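Local coordinates for protein 4-hydroxy-tetrahydrodipicolinate synthase (PDB 6T3T) that probably catalyses the condensation of pyruvate with aspartate beta-semialdehyde to 4-hydroxy-tetrahydrodipicolinate, a step of lysine biosynthesis, at residues 12-17 against 252-257; 258-263 against 284-289. One frame throughout, in Å; residues are numbered along the deposited sequence.

Contact 1: 12-17 against 252-257; sequences SPFHNG and PVKTAL
K254 reaches from helix 251-259 to S12 and F14, joining the helices that follow the (beta/alpha)8 (TIM) barrel of this DapA family enzyme to the chain just after barrel strand 5-9. The contact is small and polar, with one hydrogen bond across it: K254 NZ donates to S12 O at 3.1 Å, the donor tilted 27° from the carbonyl plane. A lysine suits this place, being long enough to span from the helix and cationic enough to meet a carboxylate and two carbonyls. CG lies anti to the backbone N (chi1 -180°), which sends the chain straight off the helix, and a bend at chi3 (-90°) brings the ammonium to the carbonyl. Two further partners hold the buried NZ, a salt bridge to E47 and a bond to the backbone O of E266. Losing the ammonium to an alanine would probably leave E47 short of this countercharge and the carbonyls of S12 and E266 without this donor. The side chains of K254 and T45, predicted to bind pyruvate, lie about 7 Å apart.

K254 and F14 cross at about a right angle; the ring's cation-pi partner is R268. S12 O lies over the F14 ring's centre, 3.6 Å above its plane. K254 NZ comes obliquely to the ring, 3.4 Å from F14 CD2.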
loop_
_atom_site.group_PDB
_atom_site.type_symbol
_atom_site.label_atom_id
_atom_site.label_comp_id
_atom_site.label_asym_id
_atom_site.label_seq_id
_atom_site.Cartn_x
_atom_site.Cartn_y
_atom_site.Cartn_z
ATOM N N SER A 12 7.025 12.000 28.172
ATOM C CA SER A 12 6.857 13.196 28.986
ATOM C C SER A 12 6.006 12.751 30.164
ATOM O O SER A 12 4.802 12.512 29.991
ATOM C CB SER A 12 6.170 14.337 28.225
ATOM O OG SER A 12 6.988 14.846 27.203
ATOM N N PRO A 13 6.574 12.563 31.360
ATOM C CA PRO A 13 5.756 12.067 32.473
ATOM C C PRO A 13 4.793 13.150 32.936
ATOM O O PRO A 13 5.162 14.319 33.049
ATOM C CB PRO A 13 6.785 11.694 33.550
ATOM C CG PRO A 13 8.012 12.435 33.206
ATOM C CD PRO A 13 8.008 12.588 31.699
ATOM N N PHE A 14 3.524 12.767 33.089
ATOM C CA PHE A 14 2.488 13.670 33.558
ATOM C C PHE A 14 1.951 13.211 34.901
ATOM O O PHE A 14 1.728 12.012 35.115
ATOM C CB PHE A 14 1.316 13.729 32.577
ATOM C CG PHE A 14 1.676 14.242 31.229
ATOM C CD1 PHE A 14 2.536 15.315 31.083
ATOM C CD2 PHE A 14 1.138 13.651 30.090
ATOM C CE1 PHE A 14 2.835 15.796 29.818
ATOM C CE2 PHE A 14 1.448 14.123 28.834
ATOM C CZ PHE A 14 2.303 15.195 28.700
ATOM N N HIS A 15 1.615 14.184 35.742
ATOM C CA HIS A 15 0.950 13.918 37.008
ATOM C C HIS A 15 -0.011 15.065 37.275
ATOM O O HIS A 15 0.425 16.211 37.464
ATOM C CB HIS A 15 1.971 13.786 38.135
ATOM C CG HIS A 15 1.363 13.489 39.464
ATOM N ND1 HIS A 15 0.674 12.325 39.722
ATOM C CD2 HIS A 15 1.368 14.189 40.622
ATOM C CE1 HIS A 15 0.267 12.325 40.979
ATOM N NE2 HIS A 15 0.671 13.448 41.545
ATOM N N ASN A 16 -1.306 14.745 37.308
ATOM C CA ASN A 16 -2.353 15.734 37.547
ATOM C C ASN A 16 -2.312 16.853 36.510
ATOM O O ASN A 16 -2.332 18.042 36.828
ATOM C CB ASN A 16 -2.246 16.288 38.967
ATOM C CG ASN A 16 -2.293 15.196 40.004
ATOM O OD1 ASN A 16 -1.624 15.270 41.022
ATOM N ND2 ASN A 16 -3.070 14.165 39.738
ATOM N N GLY A 17 -2.228 16.455 35.255
ATOM C CA GLY A 17 -2.294 17.406 34.174
ATOM C C GLY A 17 -1.076 18.257 33.989
ATOM O O GLY A 17 -1.081 19.161 33.151
ATOM N N PRO A 252 1.736 2.172 24.609
ATOM C CA PRO A 252 2.307 0.969 25.261
ATOM C C PRO A 252 3.484 1.275 26.175
ATOM O O PRO A 252 3.511 0.780 27.307
ATOM C CB PRO A 252 2.707 0.074 24.077
ATOM C CG PRO A 252 1.857 0.550 22.936
ATOM C CD PRO A 252 1.791 2.051 23.134
ATOM N N VAL A 253 4.464 2.069 25.729
ATOM C CA VAL A 253 5.622 2.293 26.591
ATOM C C VAL A 253 5.224 3.079 27.839
ATOM O O VAL A 253 5.711 2.804 28.937
ATOM C CB VAL A 253 6.787 2.961 25.834
ATOM C CG1 VAL A 253 6.531 4.452 25.524
ATOM C CG2 VAL A 253 8.055 2.808 26.646
ATOM N N LYS A 254 4.307 4.033 27.718
ATOM C CA LYS A 254 3.908 4.733 28.937
ATOM C C LYS A 254 3.065 3.819 29.833
ATOM O O LYS A 254 3.174 3.878 31.060
ATOM C CB LYS A 254 3.164 6.036 28.609
ATOM C CG LYS A 254 2.734 6.813 29.867
ATOM C CD LYS A 254 2.115 8.161 29.543
ATOM C CE LYS A 254 3.149 9.266 29.474
ATOM N NZ LYS A 254 2.428 10.585 29.495
ATOM N N THR A 255 2.231 2.966 29.234
ATOM C CA THR A 255 1.503 1.955 30.001
ATOM C C THR A 255 2.456 1.004 30.722
ATOM O O THR A 255 2.214 0.617 31.874
ATOM C CB THR A 255 0.567 1.172 29.077
ATOM O OG1 THR A 255 -0.418 2.069 28.542
ATOM C CG2 THR A 255 -0.137 0.077 29.845
ATOM N N ALA A 256 3.529 0.589 30.049
ATOM C CA ALA A 256 4.488 -0.308 30.688
ATOM C C ALA A 256 5.166 0.369 31.873
ATOM O O ALA A 256 5.231 -0.197 32.966
ATOM C CB ALA A 256 5.524 -0.776 29.662
ATOM N N LEU A 257 5.632 1.614 31.690
ATOM C CA LEU A 257 6.302 2.318 32.781
ATOM C C LEU A 257 5.349 2.550 33.951
ATOM O O LEU A 257 5.760 2.487 35.117
ATOM C CB LEU A 257 6.888 3.645 32.290
ATOM C CG LEU A 257 8.133 3.528 31.397
ATOM C CD1 LEU A 257 8.292 4.780 30.577
ATOM C CD2 LEU A 257 9.446 3.177 32.200
#

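Contact 2: 258-263 against 284-289; sequences AMEGLT and TTLSRT
M259 and L286 stand opposite one another where the last turn of helix 251-259 passes helix 276-295, their CA atoms 9.6 Å apart, so that side chains alone bridge the gap. Both CB atoms point across it. The two side chains slide past each other in opposite directions, and M259 CE meets L286 CD1 at 3.6 Å. Methionine suits this more exposed position because its thioether chain is long and supple: it runs extended through chi2, then bends at chi3 (45°), laying the methyl against the leucine. L286 is buried, and its branched end serves two neighbours, since CD2 comes to 3.9 Å from E260 OE2.

Beyond M259 the helix ends in a Schellman motif, with G261 at positive phi, a conformation easily adopted without a side chain, and G261 N bonded to A258 O at 2.9 Å. E260 stands just before this glycine. Its chain, extended beyond CG, carries OE2 into a salt bridge with K290 NZ, and the same oxygen makes the van der Waals contact with L286.

Within helix 276-295 a threonine suits position 289: T289 OG1 folds back to T285 O at 2.8 Å, while its methyl-bearing side chain packs on L237 and L240 of helix 227-243.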
loop_
_atom_site.group_PDB
_atom_site.type_symbol
_atom_site.label_atom_id
_atom_site.label_comp_id
_atom_site.label_asym_id
_atom_site.label_seq_id
_atom_site.Cartn_x
_atom_site.Cartn_y
_atom_site.Cartn_z
ATOM N N ALA A 258 4.068 2.808 33.664
ATOM C CA ALA A 258 3.113 2.957 34.767
ATOM C C ALA A 258 2.879 1.632 35.482
ATOM O O ALA A 258 2.648 1.611 36.699
ATOM C CB ALA A 258 1.781 3.526 34.269
ATOM N N MET A 259 2.906 0.518 34.751
ATOM C CA MET A 259 2.754 -0.771 35.409
ATOM C C MET A 259 3.914 -1.036 36.371
ATOM O O MET A 259 3.727 -1.694 37.403
ATOM C CB MET A 259 2.675 -1.878 34.348
ATOM C CG MET A 259 1.298 -2.089 33.726
ATOM S SD MET A 259 1.332 -3.281 32.374
ATOM C CE MET A 259 2.336 -4.558 33.102
ATOM N N GLU A 260 5.098 -0.483 36.084
ATOM C CA GLU A 260 6.259 -0.548 36.965
ATOM C C GLU A 260 6.255 0.525 38.051
ATOM O O GLU A 260 7.217 0.600 38.817
ATOM C CB GLU A 260 7.542 -0.463 36.134
ATOM C CG GLU A 260 7.683 -1.720 35.259
ATOM C CD GLU A 260 8.889 -1.746 34.363
ATOM O OE1 GLU A 260 9.550 -0.704 34.152
ATOM O OE2 GLU A 260 9.177 -2.847 33.855
ATOM N N GLY A 261 5.190 1.320 38.146
ATOM C CA GLY A 261 5.090 2.378 39.136
ATOM C C GLY A 261 5.984 3.558 38.869
ATOM O O GLY A 261 6.329 4.280 39.794
ATOM N N LEU A 262 6.401 3.760 37.623
ATOM C CA LEU A 262 7.434 4.729 37.307
ATOM C C LEU A 262 6.867 6.044 36.800
ATOM O O LEU A 262 7.584 7.046 36.768
ATOM C CB LEU A 262 8.398 4.144 36.272
ATOM C CG LEU A 262 9.175 2.967 36.880
ATOM C CD1 LEU A 262 10.145 2.355 35.892
ATOM C CD2 LEU A 262 9.897 3.418 38.158
ATOM N N THR A 263 5.604 6.050 36.384
ATOM C CA THR A 263 4.936 7.255 35.938
ATOM C C THR A 263 3.440 7.010 36.103
ATOM O O THR A 263 3.012 5.881 36.343
ATOM C CB THR A 263 5.340 7.611 34.492
ATOM O OG1 THR A 263 4.802 8.893 34.131
ATOM C CG2 THR A 263 4.855 6.543 33.515
ATOM N N THR A 284 1.728 -9.468 29.744
ATOM C CA THR A 284 2.372 -10.772 29.714
ATOM C C THR A 284 3.726 -10.702 29.005
ATOM O O THR A 284 4.698 -11.301 29.481
ATOM C CB THR A 284 1.448 -11.820 29.078
ATOM O OG1 THR A 284 1.169 -11.456 27.733
ATOM C CG2 THR A 284 0.129 -11.916 29.828
ATOM N N THR A 285 3.821 -9.967 27.877
ATOM C CA THR A 285 5.117 -9.814 27.212
ATOM C C THR A 285 6.145 -9.146 28.137
ATOM O O THR A 285 7.312 -9.547 28.173
ATOM C CB THR A 285 4.992 -8.984 25.926
ATOM O OG1 THR A 285 4.237 -9.684 24.937
ATOM C CG2 THR A 285 6.393 -8.638 25.348
ATOM N N LEU A 286 5.732 -8.126 28.885
ATOM C CA LEU A 286 6.644 -7.478 29.832
ATOM C C LEU A 286 7.243 -8.479 30.811
ATOM O O LEU A 286 8.460 -8.488 31.047
ATOM C CB LEU A 286 5.929 -6.392 30.609
ATOM C CG LEU A 286 6.356 -4.928 30.553
ATOM C CD1 LEU A 286 5.592 -4.171 31.626
ATOM C CD2 LEU A 286 7.861 -4.760 30.739
ATOM N N SER A 287 6.395 -9.305 31.427
ATOM C CA SER A 287 6.880 -10.266 32.415
ATOM C C SER A 287 7.878 -11.237 31.798
ATOM O O SER A 287 8.955 -11.473 32.350
ATOM C CB SER A 287 5.697 -11.045 33.006
ATOM O OG SER A 287 5.163 -10.329 34.091
ATOM N N ARG A 288 7.528 -11.805 30.648
ATOM C CA ARG A 288 8.384 -12.774 29.967
ATOM C C ARG A 288 9.735 -12.171 29.612
ATOM O O ARG A 288 10.765 -12.853 29.657
ATOM C CB ARG A 288 7.693 -13.291 28.696
ATOM C CG ARG A 288 6.557 -14.237 28.952
ATOM C CD ARG A 288 5.738 -14.643 27.715
ATOM N NE ARG A 288 4.690 -15.582 28.120
ATOM C CZ ARG A 288 3.682 -15.999 27.355
ATOM N NH1 ARG A 288 2.788 -16.849 27.859
ATOM N NH2 ARG A 288 3.552 -15.568 26.100
ATOM N N THR A 289 9.740 -10.905 29.204
ATOM C CA THR A 289 10.977 -10.248 28.792
ATOM C C THR A 289 11.956 -10.110 29.949
ATOM O O THR A 289 13.173 -10.289 29.778
ATOM C CB THR A 289 10.648 -8.883 28.209
ATOM O OG1 THR A 289 9.794 -9.072 27.082
ATOM C CG2 THR A 289 11.937 -8.147 27.776
#

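From the N terminus the chain leaves strand 5-9 and enters 12-17, the first half of contact 1; the other half, 252-257, comes only after the rest of the barrel, so this contact closes a loop of 234 residues. Contact 2 opens directly afterwards, at 258, and closes a much shorter loop of 20 residues at 284-289. The two are in series, neither nesting nor crossing. Helix 251-259 is common to both, facing the start of the barrel on one side and helix 276-295 on another. They also touch: L257 O probably bonds to L262 N, T263 packs on P13 and L257, and A256 meets L286, tying the barrel's beginning to the C-terminal helices.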